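Local coordinates for protein transcriptional regulator, GntR family (PDB 3IHU) that probably binds DNA as a GntR-family transcription regulator, pairing a winged helix-turn-helix domain with an all-helical FCD domain, at residues 137-151 / 179-193. Sequence-based numbering, arbitrary orientation.
Sequences FSNARRHFYRTLLEM and RQMRLDDYRRIATAV
The hydroxyl of Y186 is gripped by two partners: R182 NH2 of its own helix donates to OH at 3.1 Å, and a water 2.5 Å from Y186 OH also bonds Y145 OH across the interface. A tyrosine suits this buried place, its ring filling a hole among F137, R141, F144 and Y145 while its polar end reaches water; the bent CG-CD part of R141 lies against the hydroxyl, CD 3.3 Å from Y186 OH. R182 NH2 also reaches S138 OG through a second water, and its NH1 donates to the carbonyl oxygen of L175. The two helices run nearly parallel, 22° between directions, within the helical bundle of the FCD domain; their axes come within 12.0 Å of each other at the closest, room that large aromatic side chains fill. F137, whose CG stands anti to the backbone N (chi1 -172°), which carries the ring out toward helix 179-195, is the answering knob among R179, R182, L183 and Y186. Over one face lies the aliphatic part of R179, CD 3.5 Å from the F137 ring centroid in a CH-pi contact. F144 meets the Y186 ring obliquely, planes at 53°, and its edge receives the small methyl of A190. Further along, branched aliphatic groups take over, with L148 CD2 4.0 Å from V193 CG2.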
ATOM      1  N   PHE A 137      -0.238 -12.826   0.063  1.00 21.33           N
ATOM      2  CA  PHE A 137       0.327 -11.995  -0.998  1.00 20.94           C
ATOM      3  C   PHE A 137       0.361 -10.561  -0.490  1.00 22.42           C
ATOM      4  O   PHE A 137       1.366  -9.882  -0.633  1.00 21.08           O
ATOM      5  CB  PHE A 137      -0.473 -12.098  -2.300  1.00 21.15           C
ATOM      6  CG  PHE A 137       0.183 -11.409  -3.463  1.00 21.23           C
ATOM      7  CD1 PHE A 137       1.156 -12.041  -4.188  1.00 21.90           C
ATOM      8  CD2 PHE A 137      -0.166 -10.103  -3.815  1.00 21.85           C
ATOM      9  CE1 PHE A 137       1.775 -11.386  -5.255  1.00 21.70           C
ATOM     10  CE2 PHE A 137       0.441  -9.463  -4.858  1.00 22.88           C
ATOM     11  CZ  PHE A 137       1.417 -10.110  -5.592  1.00 22.01           C
ATOM     12  N   SER A 138      -0.740 -10.107   0.112  1.00 23.39           N
ATOM     13  CA  SER A 138      -0.793  -8.736   0.636  1.00 24.70           C
ATOM     14  C   SER A 138       0.262  -8.504   1.682  1.00 24.39           C
ATOM     15  O   SER A 138       0.850  -7.419   1.718  1.00 24.30           O
ATOM     16  CB  SER A 138      -2.132  -8.392   1.248  1.00 24.34           C
ATOM     17  OG  SER A 138      -3.078  -8.216   0.249  1.00 27.88           O
ATOM     18  N   ASN A 139       0.522  -9.509   2.497  1.00 24.40           N
ATOM     19  CA  ASN A 139       1.494  -9.353   3.595  1.00 24.66           C
ATOM     20  C   ASN A 139       2.907  -9.334   3.009  1.00 23.77           C
ATOM     21  O   ASN A 139       3.759  -8.595   3.478  1.00 22.82           O
ATOM     22  CB  ASN A 139       1.404 -10.479   4.666  1.00 25.59           C
ATOM     23  CG  ASN A 139       0.008 -10.592   5.360  1.00 28.32           C
ATOM     24  OD1 ASN A 139      -0.765  -9.652   5.430  1.00 34.41           O
ATOM     25  ND2 ASN A 139      -0.283 -11.783   5.878  1.00 34.51           N
ATOM     26  N   ALA A 140       3.175 -10.179   2.017  1.00 21.56           N
ATOM     27  CA  ALA A 140       4.499 -10.168   1.414  1.00 21.23           C
ATOM     28  C   ALA A 140       4.647  -8.852   0.619  1.00 19.85           C
ATOM     29  O   ALA A 140       5.708  -8.299   0.571  1.00 20.20           O
ATOM     30  CB  ALA A 140       4.738 -11.400   0.495  1.00 19.94           C
ATOM     31  N   ARG A 141       3.571  -8.354   0.018  1.00 20.36           N
ATOM     32  CA  ARG A 141       3.622  -7.050  -0.644  1.00 20.70           C
ATOM     33  C   ARG A 141       4.051  -5.964   0.344  1.00 20.92           C
ATOM     34  O   ARG A 141       4.993  -5.193   0.088  1.00 20.12           O
ATOM     35  CB  ARG A 141       2.307  -6.686  -1.316  1.00 21.31           C
ATOM     36  CG  ARG A 141       2.413  -5.336  -2.142  1.00 21.49           C
ATOM     37  CD  ARG A 141       1.074  -4.634  -2.275  1.00 26.31           C
ATOM     38  NE  ARG A 141       0.553  -4.163  -0.991  1.00 25.94           N
ATOM     39  CZ  ARG A 141       1.044  -3.139  -0.287  1.00 31.04           C
ATOM     40  NH1 ARG A 141       2.132  -2.462  -0.670  1.00 33.87           N
ATOM     41  NH2 ARG A 141       0.482  -2.814   0.862  1.00 30.06           N
ATOM     42  N   ARG A 142       3.372  -5.904   1.482  1.00 22.15           N
ATOM     43  CA  ARG A 142       3.724  -4.912   2.483  0.50 22.67           C
ATOM     44  C   ARG A 142       5.217  -5.046   2.864  1.00 22.77           C
ATOM     45  O   ARG A 142       5.925  -4.028   2.907  1.00 21.66           O
ATOM     46  CB  ARG A 142       2.775  -4.982   3.695  0.50 23.49           C
ATOM     47  CG  ARG A 142       2.572  -3.648   4.413  0.50 25.73           C
ATOM     48  CD  ARG A 142       1.350  -3.614   5.382  0.50 25.79           C
ATOM     49  NE  ARG A 142       0.046  -3.628   4.700  0.50 25.12           N
ATOM     50  CZ  ARG A 142      -0.570  -2.559   4.179  0.50 25.46           C
ATOM     51  NH1 ARG A 142      -0.018  -1.354   4.225  0.50 24.08           N
ATOM     52  NH2 ARG A 142      -1.754  -2.709   3.594  0.50 24.41           N
ATOM     53  N   HIS A 143       5.704  -6.269   3.109  1.00 20.91           N
ATOM     54  CA  HIS A 143       7.094  -6.485   3.436  1.00 20.73           C
ATOM     55  C   HIS A 143       8.093  -6.016   2.358  1.00 19.33           C
ATOM     56  O   HIS A 143       9.153  -5.448   2.658  1.00 18.33           O
ATOM     57  CB  HIS A 143       7.315  -7.997   3.748  1.00 22.08           C
ATOM     58  CG  HIS A 143       8.678  -8.303   4.244  1.00 25.85           C
ATOM     59  ND1 HIS A 143       9.257  -7.610   5.290  1.00 30.85           N
ATOM     60  CD2 HIS A 143       9.589  -9.233   3.856  1.00 28.68           C
ATOM     61  CE1 HIS A 143      10.468  -8.092   5.514  1.00 29.36           C
ATOM     62  NE2 HIS A 143      10.691  -9.076   4.663  1.00 27.97           N
ATOM     63  N   PHE A 144       7.751  -6.275   1.107  1.00 17.85           N
ATOM     64  CA  PHE A 144       8.528  -5.824  -0.030  1.00 17.03           C
ATOM     65  C   PHE A 144       8.679  -4.296  -0.011  1.00 15.87           C
ATOM     66  O   PHE A 144       9.792  -3.772  -0.070  1.00 12.95           O
ATOM     67  CB  PHE A 144       7.778  -6.249  -1.289  1.00 17.20           C
ATOM     68  CG  PHE A 144       8.420  -5.850  -2.553  1.00 17.75           C
ATOM     69  CD1 PHE A 144       9.667  -6.296  -2.870  1.00 20.31           C
ATOM     70  CD2 PHE A 144       7.756  -5.046  -3.457  1.00 20.45           C
ATOM     71  CE1 PHE A 144      10.243  -5.962  -4.077  1.00 21.29           C
ATOM     72  CE2 PHE A 144       8.331  -4.710  -4.672  1.00 17.84           C
ATOM     73  CZ  PHE A 144       9.585  -5.183  -4.967  1.00 19.80           C
ATOM     74  N   TYR A 145       7.547  -3.600   0.138  1.00 16.04           N
ATOM     75  CA  TYR A 145       7.547  -2.127   0.167  1.00 17.30           C
ATOM     76  C   TYR A 145       8.326  -1.617   1.344  1.00 17.77           C
ATOM     77  O   TYR A 145       9.126  -0.688   1.205  1.00 17.95           O
ATOM     78  CB  TYR A 145       6.116  -1.579   0.195  1.00 16.94           C
ATOM     79  CG  TYR A 145       5.501  -1.456  -1.172  1.00 19.88           C
ATOM     80  CD1 TYR A 145       5.241  -2.555  -1.951  1.00 22.50           C
ATOM     81  CD2 TYR A 145       5.134  -0.200  -1.679  1.00 24.33           C
ATOM     82  CE1 TYR A 145       4.685  -2.435  -3.200  1.00 23.37           C
ATOM     83  CE2 TYR A 145       4.583  -0.079  -2.939  1.00 25.95           C
ATOM     84  CZ  TYR A 145       4.355  -1.184  -3.683  1.00 24.58           C
ATOM     85  OH  TYR A 145       3.800  -1.004  -4.892  1.00 25.17           O
ATOM     86  N   ARG A 146       8.106  -2.199   2.522  1.00 17.69           N
ATOM     87  CA  ARG A 146       8.856  -1.761   3.689  1.00 19.38           C
ATOM     88  C   ARG A 146      10.381  -1.947   3.535  1.00 18.48           C
ATOM     89  O   ARG A 146      11.186  -1.082   3.921  1.00 17.68           O
ATOM     90  CB  ARG A 146       8.325  -2.459   4.960  1.00 19.52           C
ATOM     91  CG  ARG A 146       9.211  -2.332   6.209  1.00 26.30           C
ATOM     92  CD  ARG A 146       9.567  -0.881   6.601  1.00 35.97           C
ATOM     93  NE  ARG A 146       8.375  -0.023   6.732  1.00 42.59           N
ATOM     94  CZ  ARG A 146       7.713   0.222   7.865  1.00 44.74           C
ATOM     95  NH1 ARG A 146       8.091  -0.323   9.011  1.00 45.86           N
ATOM     96  NH2 ARG A 146       6.651   1.022   7.844  1.00 45.90           N
ATOM     97  N   THR A 147      10.798  -3.050   2.928  1.00 18.34           N
ATOM     98  CA  THR A 147      12.232  -3.274   2.694  1.00 17.77           C
ATOM     99  C   THR A 147      12.758  -2.217   1.738  1.00 17.57           C
ATOM    100  O   THR A 147      13.831  -1.631   1.970  1.00 15.08           O
ATOM    101  CB  THR A 147      12.481  -4.702   2.167  1.00 18.32           C
ATOM    102  OG1 THR A 147      11.749  -5.630   2.979  1.00 18.12           O
ATOM    103  CG2 THR A 147      13.900  -5.058   2.208  1.00 17.69           C
ATOM    104  N   LEU A 148      11.996  -1.927   0.682  1.00 17.93           N
ATOM    105  CA  LEU A 148      12.416  -0.882  -0.226  1.00 17.97           C
ATOM    106  C   LEU A 148      12.583   0.419   0.545  1.00 18.60           C
ATOM    107  O   LEU A 148      13.538   1.182   0.301  1.00 16.80           O
ATOM    108  CB  LEU A 148      11.463  -0.691  -1.413  1.00 18.09           C
ATOM    109  CG  LEU A 148      11.389  -1.829  -2.423  1.00 18.11           C
ATOM    110  CD1 LEU A 148      10.244  -1.528  -3.419  1.00 13.23           C
ATOM    111  CD2 LEU A 148      12.798  -2.065  -3.105  1.00 15.85           C
ATOM    112  N   LEU A 149      11.677   0.663   1.487  1.00 19.42           N
ATOM    113  CA  LEU A 149      11.721   1.920   2.257  1.00 19.62           C
ATOM    114  C   LEU A 149      12.973   1.988   3.107  1.00 19.39           C
ATOM    115  O   LEU A 149      13.672   2.991   3.095  1.00 19.47           O
ATOM    116  CB  LEU A 149      10.482   2.047   3.124  1.00 19.21           C
ATOM    117  CG  LEU A 149      10.326   3.347   3.911  1.00 19.62           C
ATOM    118  CD1 LEU A 149      10.175   4.620   3.010  1.00 21.13           C
ATOM    119  CD2 LEU A 149       9.118   3.160   4.779  1.00 20.90           C
ATOM    120  N   GLU A 150      13.273   0.903   3.798  1.00 20.15           N
ATOM    121  CA  GLU A 150      14.419   0.844   4.690  1.00 21.09           C
ATOM    122  C   GLU A 150      15.698   0.994   3.917  1.00 19.82           C
ATOM    123  O   GLU A 150      16.641   1.624   4.401  1.00 20.20           O
ATOM    124  CB  GLU A 150      14.452  -0.457   5.503  1.00 21.63           C
ATOM    125  CG  GLU A 150      13.304  -0.625   6.497  1.00 26.28           C
ATOM    126  CD  GLU A 150      13.102   0.616   7.399  1.00 31.86           C
ATOM    127  OE1 GLU A 150      14.110   1.134   7.954  1.00 33.02           O
ATOM    128  OE2 GLU A 150      11.936   1.088   7.523  1.00 33.06           O
HETATM  129  N   MSE A 151      15.713   0.457   2.708  1.00 17.92           N
HETATM  130  CA  MSE A 151      16.854   0.562   1.814  1.00 16.82           C
HETATM  131  C   MSE A 151      17.153   1.993   1.408  1.00 18.62           C
HETATM  132  O   MSE A 151      18.309   2.390   1.357  1.00 17.67           O
HETATM  133  CB  MSE A 151      16.624  -0.329   0.565  1.00 17.51           C
HETATM  134  CG  MSE A 151      16.907  -1.773   0.804  1.00 15.43           C
HETATM  135 SE   MSE A 151      16.371  -2.958  -0.623  0.75  9.46          SE
HETATM  136  CE  MSE A 151      18.088  -2.660  -1.557  1.00 14.36           C
ATOM    137  N   ARG A 179      -3.247  -9.730  -9.817  1.00 24.58           N
ATOM    138  CA  ARG A 179      -2.051 -10.225  -9.110  1.00 24.51           C
ATOM    139  C   ARG A 179      -0.924 -10.784 -10.021  1.00 24.53           C
ATOM    140  O   ARG A 179       0.266 -10.611  -9.743  1.00 22.51           O
ATOM    141  CB  ARG A 179      -2.459 -11.287  -8.128  1.00 25.02           C
ATOM    142  CG  ARG A 179      -1.344 -11.669  -7.236  1.00 27.81           C
ATOM    143  CD  ARG A 179      -1.792 -12.569  -6.123  1.00 30.51           C
ATOM    144  NE  ARG A 179      -2.915 -12.040  -5.369  1.00 31.72           N
ATOM    145  CZ  ARG A 179      -4.068 -12.708  -5.206  1.00 34.20           C
ATOM    146  NH1 ARG A 179      -4.228 -13.895  -5.753  1.00 32.77           N
ATOM    147  NH2 ARG A 179      -5.073 -12.186  -4.492  1.00 33.01           N
ATOM    148  N   GLN A 180      -1.299 -11.472 -11.093  1.00 24.39           N
ATOM    149  CA  GLN A 180      -0.280 -11.957 -12.031  1.00 24.96           C
ATOM    150  C   GLN A 180       0.573 -10.787 -12.523  1.00 23.65           C
ATOM    151  O   GLN A 180       1.777 -10.835 -12.434  1.00 22.13           O
ATOM    152  CB  GLN A 180      -0.920 -12.663 -13.211  1.00 25.04           C
ATOM    153  CG  GLN A 180      -1.712 -13.887 -12.751  1.00 29.40           C
ATOM    154  CD  GLN A 180      -2.385 -14.662 -13.879  1.00 30.93           C
ATOM    155  OE1 GLN A 180      -3.618 -14.594 -14.069  1.00 35.17           O
ATOM    156  NE2 GLN A 180      -1.600 -15.430 -14.591  1.00 29.70           N
HETATM  157  N   MSE A 181      -0.071  -9.732 -13.027  1.00 23.99           N
HETATM  158  CA  MSE A 181       0.617  -8.569 -13.592  0.50 24.23           C
HETATM  159  C   MSE A 181       1.411  -7.862 -12.493  1.00 23.46           C
HETATM  160  O   MSE A 181       2.554  -7.423 -12.684  1.00 22.28           O
HETATM  161  CB  MSE A 181      -0.418  -7.609 -14.232  0.50 25.13           C
HETATM  162  CG  MSE A 181       0.095  -6.237 -14.691  0.50 27.07           C
HETATM  163 SE   MSE A 181      -1.362  -4.935 -14.935  0.38 35.22          SE
HETATM  164  CE  MSE A 181      -1.688  -4.493 -13.052  0.50 28.49           C
ATOM    165  N   ARG A 182       0.789  -7.733 -11.324  1.00 23.05           N
ATOM    166  CA  ARG A 182       1.445  -7.008 -10.241  1.00 21.91           C
ATOM    167  C   ARG A 182       2.721  -7.741  -9.812  1.00 21.16           C
ATOM    168  O   ARG A 182       3.730  -7.129  -9.536  1.00 20.14           O
ATOM    169  CB  ARG A 182       0.476  -6.768  -9.073  1.00 22.02           C
ATOM    170  CG  ARG A 182      -0.726  -5.875  -9.478  1.00 21.65           C
ATOM    171  CD  ARG A 182      -1.871  -5.905  -8.434  1.00 21.92           C
ATOM    172  NE  ARG A 182      -1.318  -5.723  -7.102  1.00 20.40           N
ATOM    173  CZ  ARG A 182      -1.702  -6.347  -6.007  1.00 23.45           C
ATOM    174  NH1 ARG A 182      -2.697  -7.230  -6.028  1.00 26.50           N
ATOM    175  NH2 ARG A 182      -1.065  -6.102  -4.882  1.00 23.10           N
ATOM    176  N   LEU A 183       2.667  -9.048  -9.725  1.00 20.40           N
ATOM    177  CA  LEU A 183       3.850  -9.823  -9.307  1.00 20.15           C
ATOM    178  C   LEU A 183       5.021  -9.590 -10.283  1.00 19.78           C
ATOM    179  O   LEU A 183       6.176  -9.359  -9.877  1.00 19.50           O
ATOM    180  CB  LEU A 183       3.524 -11.301  -9.269  1.00 19.90           C
ATOM    181  CG  LEU A 183       4.756 -12.185  -9.085  1.00 20.80           C
ATOM    182  CD1 LEU A 183       5.362 -11.969  -7.663  1.00 17.66           C
ATOM    183  CD2 LEU A 183       4.394 -13.662  -9.352  1.00 18.24           C
ATOM    184  N   ASP A 184       4.726  -9.647 -11.576  1.00 18.58           N
ATOM    185  CA  ASP A 184       5.755  -9.358 -12.582  0.50 18.00           C
ATOM    186  C   ASP A 184       6.319  -7.969 -12.391  1.00 18.27           C
ATOM    187  O   ASP A 184       7.529  -7.763 -12.457  1.00 17.86           O
ATOM    188  CB  ASP A 184       5.242  -9.421 -14.006  0.50 18.17           C
ATOM    189  CG  ASP A 184       6.387  -9.422 -14.985  0.50 17.59           C
ATOM    190  OD1 ASP A 184       7.188 -10.366 -14.895  0.50 16.84           O
ATOM    191  OD2 ASP A 184       6.551  -8.454 -15.752  0.50 19.04           O
ATOM    192  N   ASP A 185       5.433  -7.011 -12.131  1.00 16.96           N
ATOM    193  CA  ASP A 185       5.892  -5.667 -11.862  1.00 17.84           C
ATOM    194  C   ASP A 185       6.854  -5.580 -10.651  1.00 16.82           C
ATOM    195  O   ASP A 185       7.862  -4.832 -10.664  1.00 15.45           O
ATOM    196  CB  ASP A 185       4.672  -4.727 -11.644  1.00 18.46           C
ATOM    197  CG  ASP A 185       3.868  -4.490 -12.906  1.00 20.69           C
ATOM    198  OD1 ASP A 185       4.306  -4.931 -13.983  1.00 22.81           O
ATOM    199  OD2 ASP A 185       2.789  -3.843 -12.826  1.00 26.08           O
ATOM    200  N   TYR A 186       6.495  -6.271  -9.575  1.00 16.64           N
ATOM    201  CA  TYR A 186       7.278  -6.230  -8.376  1.00 16.95           C
ATOM    202  C   TYR A 186       8.624  -6.923  -8.590  1.00 17.56           C
ATOM    203  O   TYR A 186       9.629  -6.512  -8.036  1.00 17.51           O
ATOM    204  CB  TYR A 186       6.578  -6.909  -7.199  1.00 17.42           C
ATOM    205  CG  TYR A 186       5.251  -6.342  -6.762  1.00 18.02           C
ATOM    206  CD1 TYR A 186       5.015  -4.982  -6.778  1.00 19.95           C
ATOM    207  CD2 TYR A 186       4.249  -7.166  -6.297  1.00 21.28           C
ATOM    208  CE1 TYR A 186       3.825  -4.461  -6.356  1.00 22.87           C
ATOM    209  CE2 TYR A 186       3.033  -6.641  -5.874  1.00 21.10           C
ATOM    210  CZ  TYR A 186       2.838  -5.282  -5.906  1.00 21.17           C
ATOM    211  OH  TYR A 186       1.639  -4.713  -5.522  1.00 21.59           O
ATOM    212  N   ARG A 187       8.611  -8.001  -9.367  1.00 17.87           N
ATOM    213  CA  ARG A 187       9.834  -8.635  -9.753  1.00 18.13           C
ATOM    214  C   ARG A 187      10.723  -7.697 -10.549  1.00 17.42           C
ATOM    215  O   ARG A 187      11.908  -7.686 -10.301  1.00 16.26           O
ATOM    216  CB  ARG A 187       9.560  -9.904 -10.535  1.00 18.21           C
ATOM    217  CG  ARG A 187       8.936 -10.937  -9.660  1.00 21.69           C
ATOM    218  CD  ARG A 187       8.435 -12.117 -10.487  1.00 25.42           C
ATOM    219  NE  ARG A 187       9.522 -13.039 -10.615  1.00 29.19           N
ATOM    220  CZ  ARG A 187       9.389 -14.332 -10.859  1.00 31.42           C
ATOM    221  NH1 ARG A 187       8.174 -14.885 -11.036  1.00 30.51           N
ATOM    222  NH2 ARG A 187      10.494 -15.061 -10.917  1.00 33.05           N
ATOM    223  N   ARG A 188      10.167  -6.929 -11.492  1.00 17.74           N
ATOM    224  CA  ARG A 188      10.996  -5.991 -12.269  1.00 18.53           C
ATOM    225  C   ARG A 188      11.570  -4.878 -11.358  1.00 18.78           C
ATOM    226  O   ARG A 188      12.727  -4.453 -11.540  1.00 15.65           O
ATOM    227  CB  ARG A 188      10.222  -5.372 -13.464  1.00 19.60           C
ATOM    228  CG  ARG A 188       9.842  -6.400 -14.553  1.00 24.39           C
ATOM    229  CD  ARG A 188       8.653  -5.976 -15.484  1.00 27.50           C
ATOM    230  NE  ARG A 188       8.564  -6.872 -16.631  1.00 31.54           N
ATOM    231  CZ  ARG A 188       9.255  -6.736 -17.774  1.00 33.00           C
ATOM    232  NH1 ARG A 188      10.053  -5.696 -17.990  1.00 31.00           N
ATOM    233  NH2 ARG A 188       9.123  -7.652 -18.734  1.00 35.31           N
ATOM    234  N   ILE A 189      10.756  -4.397 -10.401  1.00 17.85           N
ATOM    235  CA  ILE A 189      11.234  -3.400  -9.456  1.00 16.95           C
ATOM    236  C   ILE A 189      12.460  -3.952  -8.698  1.00 16.62           C
ATOM    237  O   ILE A 189      13.484  -3.305  -8.656  1.00 14.89           O
ATOM    238  CB  ILE A 189      10.163  -2.918  -8.442  1.00 17.26           C
ATOM    239  CG1 ILE A 189       9.079  -2.090  -9.134  1.00 18.28           C
ATOM    240  CG2 ILE A 189      10.849  -2.116  -7.300  1.00 15.68           C
ATOM    241  CD1 ILE A 189       7.793  -1.888  -8.334  1.00 20.72           C
ATOM    242  N   ALA A 190      12.319  -5.132  -8.099  1.00 16.17           N
ATOM    243  CA  ALA A 190      13.398  -5.751  -7.334  1.00 16.87           C
ATOM    244  C   ALA A 190      14.656  -5.883  -8.181  1.00 16.06           C
ATOM    245  O   ALA A 190      15.715  -5.445  -7.770  1.00 14.71           O
ATOM    246  CB  ALA A 190      12.997  -7.085  -6.820  1.00 15.68           C
ATOM    247  N   THR A 191      14.504  -6.477  -9.357  1.00 15.10           N
ATOM    248  CA  THR A 191      15.630  -6.648 -10.259  1.00 15.77           C
ATOM    249  C   THR A 191      16.316  -5.295 -10.602  1.00 16.15           C
ATOM    250  O   THR A 191      17.548  -5.198 -10.559  1.00 16.16           O
ATOM    251  CB  THR A 191      15.207  -7.441 -11.480  1.00 15.62           C
ATOM    252  OG1 THR A 191      14.790  -8.767 -11.047  1.00 13.71           O
ATOM    253  CG2 THR A 191      16.381  -7.573 -12.496  1.00 15.37           C
ATOM    254  N   ALA A 192      15.532  -4.230 -10.809  1.00 15.71           N
ATOM    255  CA  ALA A 192      16.100  -2.922 -11.149  1.00 15.43           C
ATOM    256  C   ALA A 192      16.784  -2.288  -9.913  1.00 16.14           C
ATOM    257  O   ALA A 192      17.906  -1.729  -9.972  1.00 16.00           O
ATOM    258  CB  ALA A 192      15.012  -1.994 -11.739  1.00 16.52           C
ATOM    259  N   VAL A 193      16.144  -2.436  -8.763  1.00 15.85           N
ATOM    260  CA  VAL A 193      16.698  -1.889  -7.544  1.00 15.59           C
ATOM    261  C   VAL A 193      18.032  -2.528  -7.233  1.00 16.36           C
ATOM    262  O   VAL A 193      19.023  -1.821  -6.977  1.00 16.85           O
ATOM    263  CB  VAL A 193      15.724  -2.026  -6.378  1.00 14.01           C
ATOM    264  CG1 VAL A 193      16.434  -1.719  -5.083  1.00 15.13           C
ATOM    265  CG2 VAL A 193      14.505  -1.045  -6.623  1.00 13.60           C
TER
HETATM  266  O   HOH W   1      -1.842  -6.982  -2.301  1.00 23.47           O
HETATM  267  O   HOH W   2       1.369  -2.253  -5.318  1.00 26.15           O